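Local coordinates for protein Csc2 (Thermofilum pendens, PDB 4TXD) that probably binds CRISPR RNA as the Cas7-family subunit of a type I-D interference complex and carries a bound zinc ion, at residues Leu124-Phe137 with Trp348-Lys360. Sequence-based numbering, arbitrary orientation.
Sequences LVQEVIGKAKDLGF and WRSSIDFAEKMVK
Val128 sets CG1 against the benzo part of the Trp348 indole, 3.4 Å from CE3. Leu124 lays CD1 over a face of the same side chain, a CH-pi contact 3.8 Å from the centroid of the five-membered ring. Both belong to helix 118-134, which runs nearly parallel to helix 343-365, the axes of the two segments 10.0 Å apart at 14°. Ile352 fills the middle: CG1, anti to the backbone N (chi1 -163°), and a turn at chi2 bring CD1 against both Val128 O and Ala132 CB, 3.8 Å from the latter. Lys131 can be followed outward from its backbone: CB and CG lie along Ile352 CG1, CG at 3.8 Å; CD still skirts that atom; CE reaches the Glu356 carboxylate. Glu356 has two modelled conformers; in this one Lys131 NZ makes a weak, salt-bridging hydrogen bond of 3.2 Å to Glu356 OE1, and Lys357 NZ grips Glu356 OE2 from above the carboxylate plane. Lys357 NZ also bonds Asp353 OD1. Farther along, Leu135 CD1 rests on Glu356 CA, and beyond the Schellman turn at Gly136 the Phe137 ring takes Met358 CE at its edge, 3.7 Å from CZ. Trp348 also touches zinc ligand Cys168 and meets Trp144 edge-to-face; an alanine here would probably leave Leu124 and Val128 without their aromatic partner and open a gap beside the zinc site. Packing between the helices is thus chiefly apolar, with one charged network at its margin, where Lys131 and Lys357 would probably stabilise the ionised Glu356 in this conformer.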
# COMPACT_ATOMS: atom_id res chain seq x y z
N LEU A 124 14.25 -7.77 -18.96
CA LEU A 124 13.90 -8.18 -17.63
C LEU A 124 14.71 -9.36 -17.17
O LEU A 124 15.15 -9.40 -16.06
CB LEU A 124 12.42 -8.51 -17.53
CG LEU A 124 11.89 -8.86 -16.14
CD1 LEU A 124 11.63 -7.64 -15.33
CD2 LEU A 124 10.69 -9.78 -16.14
N VAL A 125 14.89 -10.31 -18.05
CA VAL A 125 15.61 -11.50 -17.69
C VAL A 125 17.07 -11.16 -17.43
O VAL A 125 17.63 -11.63 -16.49
CB VAL A 125 15.47 -12.58 -18.75
CG1 VAL A 125 16.42 -13.72 -18.50
CG2 VAL A 125 14.07 -13.10 -18.75
N GLN A 126 17.67 -10.36 -18.28
CA GLN A 126 19.08 -10.09 -18.18
C GLN A 126 19.40 -8.99 -17.21
O GLN A 126 20.25 -9.14 -16.39
CB GLN A 126 19.69 -9.80 -19.54
CG GLN A 126 19.68 -10.97 -20.48
CD GLN A 126 20.54 -12.12 -20.02
OE1 GLN A 126 21.62 -11.93 -19.57
NE2 GLN A 126 20.03 -13.33 -20.13
N GLU A 127 18.69 -7.88 -17.31
CA GLU A 127 18.99 -6.73 -16.51
C GLU A 127 18.40 -6.74 -15.10
O GLU A 127 18.83 -6.01 -14.25
CB GLU A 127 18.63 -5.47 -17.25
CG GLU A 127 19.26 -5.33 -18.61
CD GLU A 127 20.76 -5.51 -18.59
OE1 GLU A 127 21.39 -4.99 -17.68
OE2 GLU A 127 21.27 -6.17 -19.49
N VAL A 128 17.43 -7.59 -14.85
CA VAL A 128 16.80 -7.66 -13.56
C VAL A 128 16.98 -9.01 -12.93
O VAL A 128 17.62 -9.12 -11.94
CB VAL A 128 15.30 -7.29 -13.66
CG1 VAL A 128 14.50 -7.69 -12.44
CG2 VAL A 128 15.17 -5.81 -13.91
N ILE A 129 16.38 -10.02 -13.51
CA ILE A 129 16.47 -11.34 -12.96
C ILE A 129 17.89 -11.87 -12.88
O ILE A 129 18.26 -12.48 -11.93
CB ILE A 129 15.60 -12.30 -13.74
CG1 ILE A 129 14.18 -11.81 -13.68
CG2 ILE A 129 15.70 -13.69 -13.21
CD1 ILE A 129 13.20 -12.78 -14.23
N GLY A 130 18.68 -11.61 -13.90
CA GLY A 130 20.06 -12.00 -13.89
C GLY A 130 20.85 -11.31 -12.80
O GLY A 130 21.66 -11.91 -12.16
N LYS A 131 20.58 -10.04 -12.61
CA LYS A 131 21.22 -9.28 -11.58
C LYS A 131 20.86 -9.80 -10.19
O LYS A 131 21.68 -9.83 -9.33
CB LYS A 131 20.87 -7.83 -11.71
CG LYS A 131 21.42 -7.00 -10.59
CD LYS A 131 21.70 -5.59 -11.04
CE LYS A 131 22.06 -4.69 -9.88
NZ LYS A 131 21.51 -3.32 -10.02
N ALA A 132 19.63 -10.22 -10.02
CA ALA A 132 19.19 -10.83 -8.80
C ALA A 132 19.91 -12.14 -8.53
O ALA A 132 20.24 -12.43 -7.43
CB ALA A 132 17.70 -11.04 -8.82
N LYS A 133 20.12 -12.92 -9.57
CA LYS A 133 20.87 -14.15 -9.45
C LYS A 133 22.29 -13.89 -8.97
O LYS A 133 22.77 -14.54 -8.10
CB LYS A 133 20.93 -14.87 -10.79
CG LYS A 133 21.59 -16.22 -10.72
CD LYS A 133 21.32 -17.09 -11.93
CE LYS A 133 22.08 -18.40 -11.85
NZ LYS A 133 22.50 -18.89 -13.18
N ASP A 134 22.93 -12.92 -9.58
CA ASP A 134 24.27 -12.51 -9.17
C ASP A 134 24.31 -12.06 -7.72
O ASP A 134 25.35 -12.15 -7.06
CB ASP A 134 24.79 -11.36 -10.05
CG ASP A 134 25.01 -11.77 -11.51
OD1 ASP A 134 25.00 -12.98 -11.82
OD2 ASP A 134 25.20 -10.86 -12.35
N LEU A 135 23.20 -11.59 -7.20
CA LEU A 135 23.16 -11.07 -5.85
C LEU A 135 22.80 -12.13 -4.85
O LEU A 135 22.64 -11.85 -3.70
CB LEU A 135 22.15 -9.94 -5.76
CG LEU A 135 22.50 -8.65 -6.45
CD1 LEU A 135 21.28 -7.77 -6.54
CD2 LEU A 135 23.62 -7.95 -5.73
N GLY A 136 22.67 -13.34 -5.32
CA GLY A 136 22.45 -14.47 -4.44
C GLY A 136 21.02 -14.96 -4.35
O GLY A 136 20.76 -16.00 -3.74
N PHE A 137 20.09 -14.23 -4.94
CA PHE A 137 18.70 -14.62 -4.84
C PHE A 137 18.38 -15.93 -5.55
O PHE A 137 18.93 -16.22 -6.57
CB PHE A 137 17.80 -13.49 -5.31
CG PHE A 137 17.83 -12.30 -4.42
CD1 PHE A 137 17.02 -12.23 -3.32
CD2 PHE A 137 18.64 -11.25 -4.69
CE1 PHE A 137 17.05 -11.15 -2.51
CE2 PHE A 137 18.66 -10.17 -3.89
CZ PHE A 137 17.86 -10.12 -2.79
N TRP A 348 11.04 -1.49 -11.59
CA TRP A 348 11.87 -2.68 -11.48
C TRP A 348 13.35 -2.30 -11.31
O TRP A 348 14.02 -2.82 -10.47
CB TRP A 348 11.66 -3.59 -12.67
CG TRP A 348 10.78 -4.75 -12.52
CD1 TRP A 348 9.67 -4.98 -13.21
CD2 TRP A 348 10.97 -5.88 -11.68
NE1 TRP A 348 9.12 -6.15 -12.86
CE2 TRP A 348 9.90 -6.74 -11.91
CE3 TRP A 348 11.93 -6.25 -10.74
CZ2 TRP A 348 9.77 -7.93 -11.27
CZ3 TRP A 348 11.79 -7.41 -10.11
CH2 TRP A 348 10.72 -8.25 -10.36
N ARG A 349 13.83 -1.36 -12.09
CA ARG A 349 15.19 -0.83 -11.90
C ARG A 349 15.42 -0.37 -10.46
O ARG A 349 16.46 -0.65 -9.86
CB ARG A 349 15.47 0.36 -12.83
CG ARG A 349 15.76 0.01 -14.30
CD ARG A 349 15.85 1.28 -15.16
NE ARG A 349 16.76 2.26 -14.59
CZ ARG A 349 16.42 3.48 -14.18
NH1 ARG A 349 15.17 3.90 -14.29
NH2 ARG A 349 17.33 4.28 -13.66
N SER A 350 14.44 0.34 -9.90
CA SER A 350 14.52 0.83 -8.53
C SER A 350 14.51 -0.31 -7.51
O SER A 350 15.19 -0.25 -6.47
CB SER A 350 13.36 1.78 -8.25
OG SER A 350 13.58 2.52 -7.06
N SER A 351 13.77 -1.36 -7.79
CA SER A 351 13.64 -2.43 -6.85
C SER A 351 14.92 -3.24 -6.78
O SER A 351 15.36 -3.58 -5.74
CB SER A 351 12.48 -3.34 -7.18
OG SER A 351 12.17 -4.23 -6.17
N ILE A 352 15.49 -3.53 -7.94
CA ILE A 352 16.69 -4.32 -7.97
C ILE A 352 17.83 -3.50 -7.37
O ILE A 352 18.69 -4.03 -6.77
CB ILE A 352 16.99 -4.86 -9.37
CG1 ILE A 352 17.98 -5.99 -9.31
CG2 ILE A 352 17.44 -3.74 -10.26
CD1 ILE A 352 17.39 -7.23 -8.71
N ASP A 353 17.76 -2.20 -7.52
CA ASP A 353 18.71 -1.31 -6.91
C ASP A 353 18.67 -1.43 -5.38
O ASP A 353 19.67 -1.61 -4.76
CB ASP A 353 18.45 0.11 -7.31
CG ASP A 353 19.47 1.06 -6.79
OD1 ASP A 353 20.65 0.85 -7.02
OD2 ASP A 353 19.09 2.01 -6.15
N PHE A 354 17.47 -1.33 -4.82
CA PHE A 354 17.29 -1.54 -3.41
C PHE A 354 17.82 -2.90 -2.94
O PHE A 354 18.48 -2.99 -1.95
CB PHE A 354 15.81 -1.42 -3.05
CG PHE A 354 15.53 -1.48 -1.59
CD1 PHE A 354 15.49 -0.35 -0.84
CD2 PHE A 354 15.31 -2.67 -0.98
CE1 PHE A 354 15.23 -0.41 0.49
CE2 PHE A 354 15.05 -2.73 0.35
CZ PHE A 354 15.01 -1.60 1.08
N ALA A 355 17.50 -3.93 -3.67
CA ALA A 355 17.89 -5.24 -3.29
C ALA A 355 19.41 -5.40 -3.29
O ALA A 355 19.97 -6.01 -2.42
CB ALA A 355 17.27 -6.25 -4.21
N GLU A 356 20.03 -4.86 -4.32
CA GLU A 356 21.52 -4.75 -4.28
C GLU A 356 22.25 -4.04 -3.00
O GLU A 356 23.04 -4.58 -2.31
CB GLU A 356 22.01 -4.03 -5.54
CG GLU A 356 23.52 -3.75 -5.55
CD GLU A 356 23.89 -2.63 -6.51
OE1 GLU A 356 23.65 -2.78 -7.72
OE2 GLU A 356 24.41 -1.59 -6.05
N LYS A 357 21.64 -2.92 -2.67
CA LYS A 357 22.03 -2.19 -1.50
C LYS A 357 21.73 -2.97 -0.22
O LYS A 357 22.47 -2.90 0.72
CB LYS A 357 21.40 -0.82 -1.48
CG LYS A 357 22.18 0.26 -2.21
CD LYS A 357 22.38 -0.05 -3.66
CE LYS A 357 23.10 1.05 -4.41
NZ LYS A 357 23.13 0.73 -5.83
N MET A 358 20.65 -3.71 -0.21
CA MET A 358 20.30 -4.50 0.94
C MET A 358 21.32 -5.60 1.15
O MET A 358 21.81 -5.79 2.20
CB MET A 358 18.93 -5.12 0.78
CG MET A 358 18.61 -6.19 1.80
SD MET A 358 16.99 -6.91 1.57
CE MET A 358 17.27 -7.97 0.21
N VAL A 359 21.59 -6.33 0.10
CA VAL A 359 22.58 -7.39 0.14
C VAL A 359 23.96 -6.88 0.56
O VAL A 359 24.59 -7.45 1.39
CB VAL A 359 22.63 -8.13 -1.20
CG1 VAL A 359 23.80 -9.06 -1.27
CG2 VAL A 359 21.34 -8.87 -1.45
N LYS A 360 24.38 -5.77 -0.00
CA LYS A 360 25.62 -5.15 0.40
C LYS A 360 25.62 -4.78 1.88
O LYS A 360 26.58 -4.98 2.56
CB LYS A 360 25.92 -3.93 -0.43
CG LYS A 360 27.26 -3.31 -0.15
CD LYS A 360 27.41 -1.97 -0.84
CE LYS A 360 28.60 -1.17 -0.36
NZ LYS A 360 29.48 -0.85 -1.50